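Local coordinates for protein N-acetylglucosamine 2-epimerase (Xylella fastidiosa, PDB 3GT5) that probably acts as a sugar isomerase of the N-acylglucosamine 2-epimerase family, at residues A202-I205 against T206-A210; S326-E329 against R330-Q333. All coordinates share one frame; numbering follows the deposited sequence.

Contact 1: A202-I205 against T206-A210; sequences ADRI and TRRQA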
loop_
_atom_site.group_PDB
_atom_site.type_symbol
_atom_site.label_atom_id
_atom_site.label_comp_id
_atom_site.label_asym_id
_atom_site.label_seq_id
_atom_site.Cartn_x
_atom_site.Cartn_y
_atom_site.Cartn_z
ATOM N N ALA A 202 -2.347 14.240 -4.296
ATOM C CA ALA A 202 -3.690 14.143 -3.673
ATOM C C ALA A 202 -4.751 15.057 -4.300
ATOM O O ALA A 202 -5.865 14.649 -4.563
ATOM C CB ALA A 202 -3.622 14.375 -2.147
ATOM N N ASP A 203 -4.384 16.297 -4.574
ATOM C CA ASP A 203 -5.304 17.231 -5.177
ATOM C C ASP A 203 -5.734 16.759 -6.574
ATOM O O ASP A 203 -6.947 16.693 -6.892
ATOM C CB ASP A 203 -4.643 18.578 -5.273
ATOM C CG ASP A 203 -5.474 19.553 -6.105
ATOM O OD1 ASP A 203 -6.649 19.738 -5.796
ATOM O OD2 ASP A 203 -4.954 20.045 -7.150
ATOM N N ARG A 204 -4.759 16.384 -7.381
ATOM C CA ARG A 204 -5.043 15.982 -8.773
ATOM C C ARG A 204 -5.907 14.723 -8.802
ATOM O O ARG A 204 -6.879 14.642 -9.569
ATOM C CB ARG A 204 -3.762 15.763 -9.562
ATOM C CG ARG A 204 -2.930 17.003 -9.800
ATOM C CD ARG A 204 -3.671 18.128 -10.488
ATOM N NE ARG A 204 -2.690 19.194 -10.762
ATOM C CZ ARG A 204 -2.336 20.128 -9.883
ATOM N NH1 ARG A 204 -2.926 20.177 -8.702
ATOM N NH2 ARG A 204 -1.402 21.039 -10.191
ATOM N N ILE A 205 -5.572 13.742 -7.989
ATOM C CA ILE A 205 -6.377 12.486 -7.997
ATOM C C ILE A 205 -7.753 12.655 -7.294
ATOM O O ILE A 205 -8.811 12.279 -7.850
ATOM C CB ILE A 205 -5.604 11.318 -7.359
ATOM C CG1 ILE A 205 -4.314 10.991 -8.126
ATOM C CG2 ILE A 205 -6.509 10.034 -7.246
ATOM C CD1 ILE A 205 -4.472 10.488 -9.624
ATOM N N THR A 206 -7.766 13.094 -6.036
ATOM C CA THR A 206 -9.000 13.028 -5.237
ATOM C C THR A 206 -9.985 14.176 -5.544
ATOM O O THR A 206 -11.107 14.072 -5.172
ATOM C CB THR A 206 -8.760 12.928 -3.729
ATOM O OG1 THR A 206 -8.257 14.207 -3.252
ATOM C CG2 THR A 206 -7.801 11.795 -3.409
ATOM N N ARG A 207 -9.532 15.231 -6.229
ATOM C CA ARG A 207 -10.404 16.314 -6.670
ATOM C C ARG A 207 -10.586 16.307 -8.172
ATOM O O ARG A 207 -11.699 15.997 -8.628
ATOM C CB ARG A 207 -9.941 17.665 -6.132
ATOM C CG ARG A 207 -9.955 17.685 -4.611
ATOM C CD ARG A 207 -10.258 19.080 -4.035
ATOM N NE ARG A 207 -9.135 19.945 -4.264
ATOM C CZ ARG A 207 -9.054 21.208 -3.857
ATOM N NH1 ARG A 207 -7.948 21.882 -4.107
ATOM N NH2 ARG A 207 -10.072 21.800 -3.242
ATOM N N ARG A 208 -9.549 16.612 -8.949
ATOM C CA ARG A 208 -9.730 16.687 -10.402
ATOM C C ARG A 208 -10.173 15.380 -11.045
ATOM O O ARG A 208 -11.158 15.366 -11.794
ATOM C CB ARG A 208 -8.473 17.163 -11.086
ATOM C CG ARG A 208 -8.745 17.649 -12.485
ATOM C CD ARG A 208 -7.415 18.017 -13.161
ATOM N NE ARG A 208 -6.499 16.869 -13.313
ATOM C CZ ARG A 208 -5.195 16.968 -13.604
ATOM N NH1 ARG A 208 -4.627 18.167 -13.785
ATOM N NH2 ARG A 208 -4.441 15.877 -13.706
ATOM N N GLN A 209 -9.431 14.319 -10.798
ATOM C CA GLN A 209 -9.768 13.034 -11.436
ATOM C C GLN A 209 -11.059 12.461 -10.892
ATOM O O GLN A 209 -11.859 11.898 -11.668
ATOM C CB GLN A 209 -8.631 11.995 -11.369
ATOM C CG GLN A 209 -7.276 12.433 -12.016
ATOM C CD GLN A 209 -7.431 12.901 -13.441
ATOM O OE1 GLN A 209 -7.059 14.026 -13.776
ATOM N NE2 GLN A 209 -7.960 12.035 -14.298
ATOM N N ALA A 210 -11.277 12.577 -9.590
ATOM C CA ALA A 210 -12.529 12.093 -8.990
ATOM C C ALA A 210 -13.753 12.784 -9.607
ATOM O O ALA A 210 -14.782 12.150 -9.737
ATOM C CB ALA A 210 -12.524 12.266 -7.450
HETATM O O HOH W 1 -2.169 19.935 -13.476
#
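T206 and A202 meet one turn apart on helix 192-211, where the regular alpha-helical pattern widens into a pi-type turn at 206-209. The evidence is a shift in backbone pairing: Q209 N bonds R204 O at 2.9 Å and A210 N bonds I205 O, both five residues back. On the buried side, A202 O takes two donors, T206 N and T206 OG1 (2.8 Å), which arrive from opposite faces of its carbonyl plane. The chi1 of 71° sets OG1 between the backbone N and carbonyl carbon of T206, turning the hydroxyl back along the helix. Here the side chains are buried: T206 and I205 touch W253 of helix 247-263, and A202 touches L257 and L260. At the inward end of the polar groups, R208 NE and NH2 share Q209 OE1; R208 NH2 also bonds Y153 O, and Q209 NE2 bonds W225 O.

The more exposed side belongs to D203, R207 and a water. D203 OD1 receives both NE (2.9 Å) and NH1 (3.0 Å) of R207, and it lies close to the guanidinium plane although the carboxylate is turned 68° from that plane. R204 NH1 adds a weak bond to D203 OD2, making a three-residue network; R207 also makes a cation-pi contact with W268. The water accepts from R204 NE and, weakly, R208 NH1, and R204 CD sits over one face of the R208 guanidinium, 3.4 Å from NH1.

Contact 2: S326-E329 against R330-Q333; sequences SGDE and RYWQ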
loop_
_atom_site.group_PDB
_atom_site.type_symbol
_atom_site.label_atom_id
_atom_site.label_comp_id
_atom_site.label_asym_id
_atom_site.label_seq_id
_atom_site.Cartn_x
_atom_site.Cartn_y
_atom_site.Cartn_z
ATOM N N SER A 326 -12.591 14.087 13.236
ATOM C CA SER A 326 -13.946 14.599 13.116
ATOM C C SER A 326 -14.704 14.594 14.438
ATOM O O SER A 326 -15.676 15.331 14.576
ATOM C CB SER A 326 -14.732 13.772 12.098
ATOM O OG SER A 326 -15.066 12.500 12.641
ATOM N N GLY A 327 -14.300 13.742 15.374
ATOM C CA GLY A 327 -15.100 13.459 16.583
ATOM C C GLY A 327 -16.407 12.708 16.320
ATOM O O GLY A 327 -17.224 12.554 17.216
ATOM N N ASP A 328 -16.637 12.244 15.100
ATOM C CA ASP A 328 -17.874 11.551 14.775
ATOM C C ASP A 328 -17.722 10.076 15.168
ATOM O O ASP A 328 -16.876 9.363 14.640
ATOM C CB ASP A 328 -18.190 11.705 13.288
ATOM C CG ASP A 328 -19.603 11.325 12.940
ATOM O OD1 ASP A 328 -20.150 10.351 13.503
ATOM O OD2 ASP A 328 -20.177 12.011 12.076
ATOM N N GLU A 329 -18.552 9.626 16.106
ATOM C CA GLU A 329 -18.448 8.292 16.687
ATOM C C GLU A 329 -18.858 7.204 15.694
ATOM O O GLU A 329 -18.493 6.032 15.873
ATOM C CB GLU A 329 -19.312 8.215 17.969
ATOM C CG GLU A 329 -19.256 6.884 18.746
ATOM C CD GLU A 329 -17.892 6.568 19.358
ATOM O OE1 GLU A 329 -17.689 5.389 19.750
ATOM O OE2 GLU A 329 -17.033 7.488 19.470
ATOM N N ARG A 330 -19.598 7.572 14.646
ATOM C CA ARG A 330 -19.962 6.604 13.628
ATOM C C ARG A 330 -18.685 6.043 12.971
ATOM O O ARG A 330 -18.678 4.895 12.528
ATOM C CB ARG A 330 -20.915 7.205 12.574
ATOM C CG ARG A 330 -22.365 7.451 13.124
ATOM C CD ARG A 330 -23.282 8.266 12.172
ATOM N NE ARG A 330 -22.695 9.543 11.749
ATOM C CZ ARG A 330 -23.186 10.324 10.772
ATOM N NH1 ARG A 330 -24.294 9.990 10.100
ATOM N NH2 ARG A 330 -22.570 11.465 10.465
ATOM N N TYR A 331 -17.612 6.850 12.913
ATOM C CA TYR A 331 -16.327 6.353 12.381
ATOM C C TYR A 331 -15.663 5.318 13.301
ATOM O O TYR A 331 -15.048 4.382 12.819
ATOM C CB TYR A 331 -15.368 7.484 12.013
ATOM C CG TYR A 331 -15.824 8.285 10.823
ATOM C CD1 TYR A 331 -16.050 7.685 9.592
ATOM C CD2 TYR A 331 -16.034 9.672 10.934
ATOM C CE1 TYR A 331 -16.489 8.429 8.507
ATOM C CE2 TYR A 331 -16.478 10.431 9.834
ATOM C CZ TYR A 331 -16.705 9.807 8.636
ATOM O OH TYR A 331 -17.142 10.544 7.553
ATOM N N TRP A 332 -15.797 5.447 14.614
ATOM C CA TRP A 332 -15.303 4.396 15.495
ATOM C C TRP A 332 -16.146 3.127 15.395
ATOM O O TRP A 332 -15.607 2.028 15.538
ATOM C CB TRP A 332 -15.206 4.860 16.956
ATOM C CG TRP A 332 -13.988 5.715 17.277
ATOM C CD1 TRP A 332 -13.990 6.970 17.835
ATOM C CD2 TRP A 332 -12.609 5.344 17.143
ATOM N NE1 TRP A 332 -12.711 7.408 18.020
ATOM C CE2 TRP A 332 -11.837 6.427 17.619
ATOM C CE3 TRP A 332 -11.951 4.208 16.657
ATOM C CZ2 TRP A 332 -10.446 6.433 17.567
ATOM C CZ3 TRP A 332 -10.554 4.186 16.663
ATOM C CH2 TRP A 332 -9.821 5.304 17.104
ATOM N N GLN A 333 -17.460 3.274 15.183
ATOM C CA GLN A 333 -18.315 2.121 14.923
ATOM C C GLN A 333 -17.865 1.390 13.657
ATOM O O GLN A 333 -17.849 0.148 13.629
ATOM C CB GLN A 333 -19.793 2.509 14.896
ATOM C CG GLN A 333 -20.237 2.838 16.308
ATOM C CD GLN A 333 -21.467 3.683 16.396
ATOM O OE1 GLN A 333 -22.116 4.011 15.396
ATOM N NE2 GLN A 333 -21.800 4.065 17.629
#
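D328 and R330 meet edge to edge, their carboxylate and guanidinium nearly coplanar (14° apart). The grip is side-on: R330 NH2 reaches the syn lone pair of D328 OD2 at 2.9 Å, and R330 NE meets OD1 on its syn side at 3.2 Å. Both bonds are almost straight, and a bend at chi3 brings the arginine chain round to present this edge. The anti side of OD1 is used as well, by R330 N at 3.1 Å, so one oxygen joins backbone and side chain of the same residue and the carboxylate is fixed in rotation. A long, weak ion pair links D328 OD2 to R274 of helix 269-284.

D328 stands at the N-cap of helix 329-346, and its bond from R330 N is the capping bond. Just before it, S326 OG accepts from D328 N at 2.9 Å, an ST turn that spans G327, the first residue past helix 309-326 to leave helical geometry, with positive phi; S326 OG is also bonded to L322 O.

The same hydroxyl lies at the edge of the Y331 ring, near its plane, with OG 3.4 Å from CD2, while D328 CB approaches that ring obliquely. Y331 OH is held by D278 and R274, and its ring meets F277 edge-to-face. E329 crosses W332 at about a right angle, with carboxylate and indole planes 42° apart. E329 OE2 comes to the indole edge, 3.5 Å from W332 CD1.

Overall arrangement
Contact 1 precedes contact 2 in the chain, and both sit on helices of the (alpha/alpha)6 barrel characteristic of this epimerase family. They do not touch: their centres are 25 Å apart and their nearest atoms about 14 Å. Contact 1 lies near the C-terminal end of helix 192-211, partly buried, whereas contact 2 is a surface contact at the turn between helices 309-326 and 329-346. Their centres stand 18 and 24 Å from that of the chain. Helix 269-284 connects them indirectly, receiving T206 and R207 of contact 1 on V272, and S326 and R330 of contact 2 on R274. Both contacts are probably best read as structural packing within the barrel.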